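Long-range contact in Tas1 (Pseudomonas aeruginosa, PDB 6OX6), which pyrophosphorylates adenosine nucleotides to make (p)ppApp, depleting ADP and ATP in competitor cells as a type VI secretion toxin: residues A[274-284]-A[304-314]. Numbering follows the deposited sequence.
Sequences HGGRVAKAPIK and IKDLARNTIIV. With ACT (acetate ion), chain D.
Arg277 to Ala279 pair with Thr311 to Ile313 in an antiparallel beta pairing at the edge of the sheet, where strand 277-280 is outermost within this chain and strand 308-313 lies one place in. Two hydrogen-bonded pairs build it: Arg277 and Ile313 exchange both backbone bonds, the one from Ile313 N to Arg277 O being 2.8 Å long and nearly straight (174°), and Ala279 and Thr311 do likewise. Between them Val278 and Ile312 form a non-hydrogen-bonded pair on the face where Val278 meets helix 256-273 and Ile312 meets helix 319-328. Their side chains run side by side, with Val278 CG2 4.0 Å from Ile312 CG1. Ile313 CD1 packs against Ala279 CB at 4.1 Å on the other face.

Beyond this, Ala281 CB sits over one face of the Arg309 guanidinium, toward its rim. Regular pairing lapses around Ala281 and Pro282, and the segments rejoin where Lys284 N meets Leu307 O at 2.9 Å, in the carbonyl plane and on a lone pair. Bent at chi3 (-119°) and chi4, the Lys284 chain brings NZ within 3.1 Å of Asp306 OD2, which it meets from above the carboxylate plane; Lys292 makes a second salt bridge to that oxygen. A water accepts from Lys284 NZ and Arg309 NE and donates to OXT of an acetate, probably from the crystallisation liquor, whose O takes a weak bond from Lys284 NZ; Arg288 also binds this ion.

With helix 286-296 in their connection, the two strands form an antiparallel edge pair of a mixed alpha/beta sheet.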
loop_
_atom_site.group_PDB
_atom_site.type_symbol
_atom_site.label_atom_id
_atom_site.label_comp_id
_atom_site.label_asym_id
_atom_site.label_seq_id
_atom_site.Cartn_x
_atom_site.Cartn_y
_atom_site.Cartn_z
ATOM N N HIS A 274 20.164 -10.808 -6.532
ATOM C CA HIS A 274 19.616 -12.000 -5.895
ATOM C C HIS A 274 18.859 -12.890 -6.862
ATOM O O HIS A 274 18.066 -13.735 -6.426
ATOM C CB HIS A 274 18.694 -11.621 -4.743
ATOM C CG HIS A 274 19.298 -10.646 -3.799
ATOM N ND1 HIS A 274 19.854 -11.027 -2.599
ATOM C CD2 HIS A 274 19.447 -9.302 -3.878
ATOM C CE1 HIS A 274 20.300 -9.955 -1.969
ATOM N NE2 HIS A 274 20.067 -8.896 -2.725
ATOM N N GLY A 275 19.070 -12.702 -8.159
ATOM C CA GLY A 275 18.497 -13.596 -9.140
ATOM C C GLY A 275 17.070 -13.286 -9.509
ATOM O O GLY A 275 16.321 -14.198 -9.867
ATOM N N GLY A 276 16.670 -12.020 -9.442
ATOM C CA GLY A 276 15.291 -11.666 -9.690
ATOM C C GLY A 276 15.061 -10.717 -10.843
ATOM O O GLY A 276 15.927 -10.533 -11.703
ATOM N N ARG A 277 13.862 -10.155 -10.902
ATOM C CA ARG A 277 13.516 -9.245 -11.982
ATOM C C ARG A 277 12.870 -7.977 -11.455
ATOM O O ARG A 277 12.376 -7.936 -10.328
ATOM C CB ARG A 277 12.583 -9.932 -12.981
ATOM C CG ARG A 277 11.814 -8.972 -13.874
ATOM C CD ARG A 277 10.496 -9.577 -14.328
ATOM N NE ARG A 277 10.655 -10.399 -15.524
ATOM C CZ ARG A 277 9.839 -10.361 -16.572
ATOM N NH1 ARG A 277 10.060 -11.146 -17.618
ATOM N NH2 ARG A 277 8.799 -9.537 -16.576
ATOM N N VAL A 278 12.901 -6.925 -12.266
ATOM C CA VAL A 278 12.328 -5.645 -11.870
ATOM C C VAL A 278 11.260 -5.417 -12.931
ATOM O O VAL A 278 11.541 -5.447 -14.129
ATOM C CB VAL A 278 13.417 -4.570 -11.697
ATOM C CG1 VAL A 278 12.785 -3.199 -11.517
ATOM C CG2 VAL A 278 14.315 -4.911 -10.517
ATOM N N ALA A 279 10.031 -5.188 -12.480
ATOM C CA ALA A 279 8.949 -4.736 -13.340
ATOM C C ALA A 279 8.908 -3.222 -13.196
ATOM O O ALA A 279 8.423 -2.692 -12.191
ATOM C CB ALA A 279 7.618 -5.394 -12.972
ATOM N N LYS A 280 9.471 -2.531 -14.183
ATOM C CA LYS A 280 9.423 -1.080 -14.223
ATOM C C LYS A 280 8.085 -0.636 -14.790
ATOM O O LYS A 280 7.437 -1.365 -15.536
ATOM C CB LYS A 280 10.565 -0.523 -15.072
ATOM C CG LYS A 280 11.969 -0.915 -14.621
ATOM C CD LYS A 280 12.999 -0.232 -15.530
ATOM C CE LYS A 280 14.438 -0.593 -15.184
ATOM N NZ LYS A 280 14.567 -2.054 -14.939
ATOM N N ALA A 281 7.676 0.570 -14.438
ATOM C CA ALA A 281 6.385 1.104 -14.837
ATOM C C ALA A 281 6.574 2.561 -15.224
ATOM O O ALA A 281 7.523 3.202 -14.772
ATOM C CB ALA A 281 5.362 0.994 -13.696
ATOM N N PRO A 282 5.684 3.114 -16.048
ATOM C CA PRO A 282 5.771 4.545 -16.358
ATOM C C PRO A 282 5.316 5.387 -15.170
ATOM O O PRO A 282 4.773 4.891 -14.177
ATOM C CB PRO A 282 4.827 4.712 -17.553
ATOM C CG PRO A 282 3.804 3.626 -17.354
ATOM C CD PRO A 282 4.559 2.466 -16.752
ATOM N N ILE A 283 5.551 6.692 -15.301
ATOM C CA ILE A 283 5.126 7.663 -14.302
ATOM C C ILE A 283 3.609 7.623 -14.173
ATOM O O ILE A 283 2.896 7.402 -15.157
ATOM C CB ILE A 283 5.654 9.052 -14.715
ATOM C CG1 ILE A 283 7.008 9.322 -14.070
ATOM C CG2 ILE A 283 4.687 10.170 -14.396
ATOM C CD1 ILE A 283 8.112 8.430 -14.580
ATOM N N LYS A 284 3.102 7.797 -12.951
ATOM C CA LYS A 284 1.656 7.801 -12.756
ATOM C C LYS A 284 1.012 8.816 -13.693
ATOM O O LYS A 284 1.525 9.921 -13.871
ATOM C CB LYS A 284 1.305 8.135 -11.305
ATOM C CG LYS A 284 -0.167 7.938 -10.966
ATOM C CD LYS A 284 -0.425 7.984 -9.462
ATOM C CE LYS A 284 -1.008 6.653 -8.983
ATOM N NZ LYS A 284 -0.128 5.482 -9.311
ATOM N N ILE A 304 2.341 12.572 -2.095
ATOM C CA ILE A 304 2.143 11.367 -2.897
ATOM C C ILE A 304 3.483 10.675 -3.104
ATOM O O ILE A 304 4.505 11.318 -3.383
ATOM C CB ILE A 304 1.462 11.697 -4.239
ATOM C CG1 ILE A 304 1.206 10.410 -5.024
ATOM C CG2 ILE A 304 2.307 12.659 -5.067
ATOM C CD1 ILE A 304 0.258 10.611 -6.227
ATOM N N LYS A 305 3.486 9.347 -2.987
ATOM C CA LYS A 305 4.731 8.598 -2.915
ATOM C C LYS A 305 4.932 7.606 -4.057
ATOM O O LYS A 305 5.999 6.978 -4.128
ATOM C CB LYS A 305 4.810 7.872 -1.564
ATOM C CG LYS A 305 4.538 8.818 -0.383
ATOM C CD LYS A 305 4.673 8.128 0.978
ATOM C CE LYS A 305 4.417 9.106 2.140
ATOM N NZ LYS A 305 3.021 9.685 2.112
ATOM N N ASP A 306 3.965 7.457 -4.962
ATOM C CA ASP A 306 4.066 6.444 -6.006
ATOM C C ASP A 306 3.964 7.051 -7.397
ATOM O O ASP A 306 3.564 6.374 -8.345
ATOM C CB ASP A 306 3.011 5.353 -5.819
ATOM C CG ASP A 306 1.583 5.852 -6.076
ATOM O OD1 ASP A 306 1.326 7.080 -5.933
ATOM O OD2 ASP A 306 0.707 5.003 -6.398
ATOM N N LEU A 307 4.333 8.323 -7.544
ATOM C CA LEU A 307 4.471 8.873 -8.889
ATOM C C LEU A 307 5.440 8.030 -9.713
ATOM O O LEU A 307 5.144 7.649 -10.854
ATOM C CB LEU A 307 4.918 10.338 -8.810
ATOM C CG LEU A 307 3.795 11.274 -8.354
ATOM C CD1 LEU A 307 4.320 12.690 -8.211
ATOM C CD2 LEU A 307 2.616 11.227 -9.342
ATOM N N ALA A 308 6.585 7.704 -9.135
ATOM C CA ALA A 308 7.519 6.733 -9.679
ATOM C C ALA A 308 7.418 5.466 -8.850
ATOM O O ALA A 308 7.367 5.524 -7.610
ATOM C CB ALA A 308 8.955 7.275 -9.642
ATOM N N ARG A 309 7.398 4.318 -9.522
ATOM C CA ARG A 309 7.257 3.085 -8.765
ATOM C C ARG A 309 7.778 1.917 -9.578
ATOM O O ARG A 309 7.793 1.961 -10.808
ATOM C CB ARG A 309 5.798 2.859 -8.367
ATOM C CG ARG A 309 4.860 2.687 -9.532
ATOM C CD ARG A 309 3.539 2.129 -9.034
ATOM N NE ARG A 309 2.682 1.749 -10.147
ATOM C CZ ARG A 309 2.788 0.598 -10.808
ATOM N NH1 ARG A 309 3.700 -0.305 -10.445
ATOM N NH2 ARG A 309 1.977 0.351 -11.828
ATOM N N ASN A 310 8.198 0.862 -8.884
ATOM C CA ASN A 310 8.463 -0.396 -9.564
ATOM C C ASN A 310 8.286 -1.541 -8.576
ATOM O O ASN A 310 7.945 -1.344 -7.408
ATOM C CB ASN A 310 9.848 -0.419 -10.223
ATOM C CG ASN A 310 10.959 -0.112 -9.261
ATOM O OD1 ASN A 310 11.081 -0.752 -8.210
ATOM N ND2 ASN A 310 11.837 0.818 -9.647
ATOM N N THR A 311 8.471 -2.748 -9.072
ATOM C CA THR A 311 8.320 -3.961 -8.288
ATOM C C THR A 311 9.562 -4.816 -8.484
ATOM O O THR A 311 10.017 -5.009 -9.618
ATOM C CB THR A 311 7.058 -4.770 -8.713
ATOM O OG1 THR A 311 5.890 -3.936 -8.658
ATOM C CG2 THR A 311 6.841 -5.959 -7.798
ATOM N N ILE A 312 10.091 -5.346 -7.387
ATOM C CA ILE A 312 11.172 -6.315 -7.446
ATOM C C ILE A 312 10.595 -7.696 -7.165
ATOM O O ILE A 312 9.954 -7.924 -6.131
ATOM C CB ILE A 312 12.293 -5.965 -6.466
ATOM C CG1 ILE A 312 12.867 -4.582 -6.795
ATOM C CG2 ILE A 312 13.351 -7.033 -6.493
ATOM C CD1 ILE A 312 13.901 -4.079 -5.789
ATOM N N ILE A 313 10.786 -8.614 -8.097
ATOM C CA ILE A 313 10.282 -9.976 -7.953
ATOM C C ILE A 313 11.487 -10.863 -7.720
ATOM O O ILE A 313 12.382 -10.935 -8.571
ATOM C CB ILE A 313 9.477 -10.430 -9.185
ATOM C CG1 ILE A 313 8.273 -9.511 -9.414
ATOM C CG2 ILE A 313 9.026 -11.891 -9.063
ATOM C CD1 ILE A 313 8.530 -8.447 -10.467
ATOM N N VAL A 314 11.535 -11.510 -6.555
ATOM C CA VAL A 314 12.607 -12.441 -6.223
ATOM C C VAL A 314 11.969 -13.650 -5.563
ATOM O O VAL A 314 10.807 -13.618 -5.161
ATOM C CB VAL A 314 13.678 -11.805 -5.307
ATOM C CG1 VAL A 314 14.538 -10.798 -6.091
ATOM C CG2 VAL A 314 13.023 -11.114 -4.107
HETATM C C ACT D . -1.516 3.938 -11.917
HETATM O O ACT D . -2.310 4.538 -11.134
HETATM O OXT ACT D . -0.827 2.918 -11.683
HETATM C CH3 ACT D . -1.379 4.562 -13.370
HETATM O O HOH W 1 1.899 4.471 -10.856
#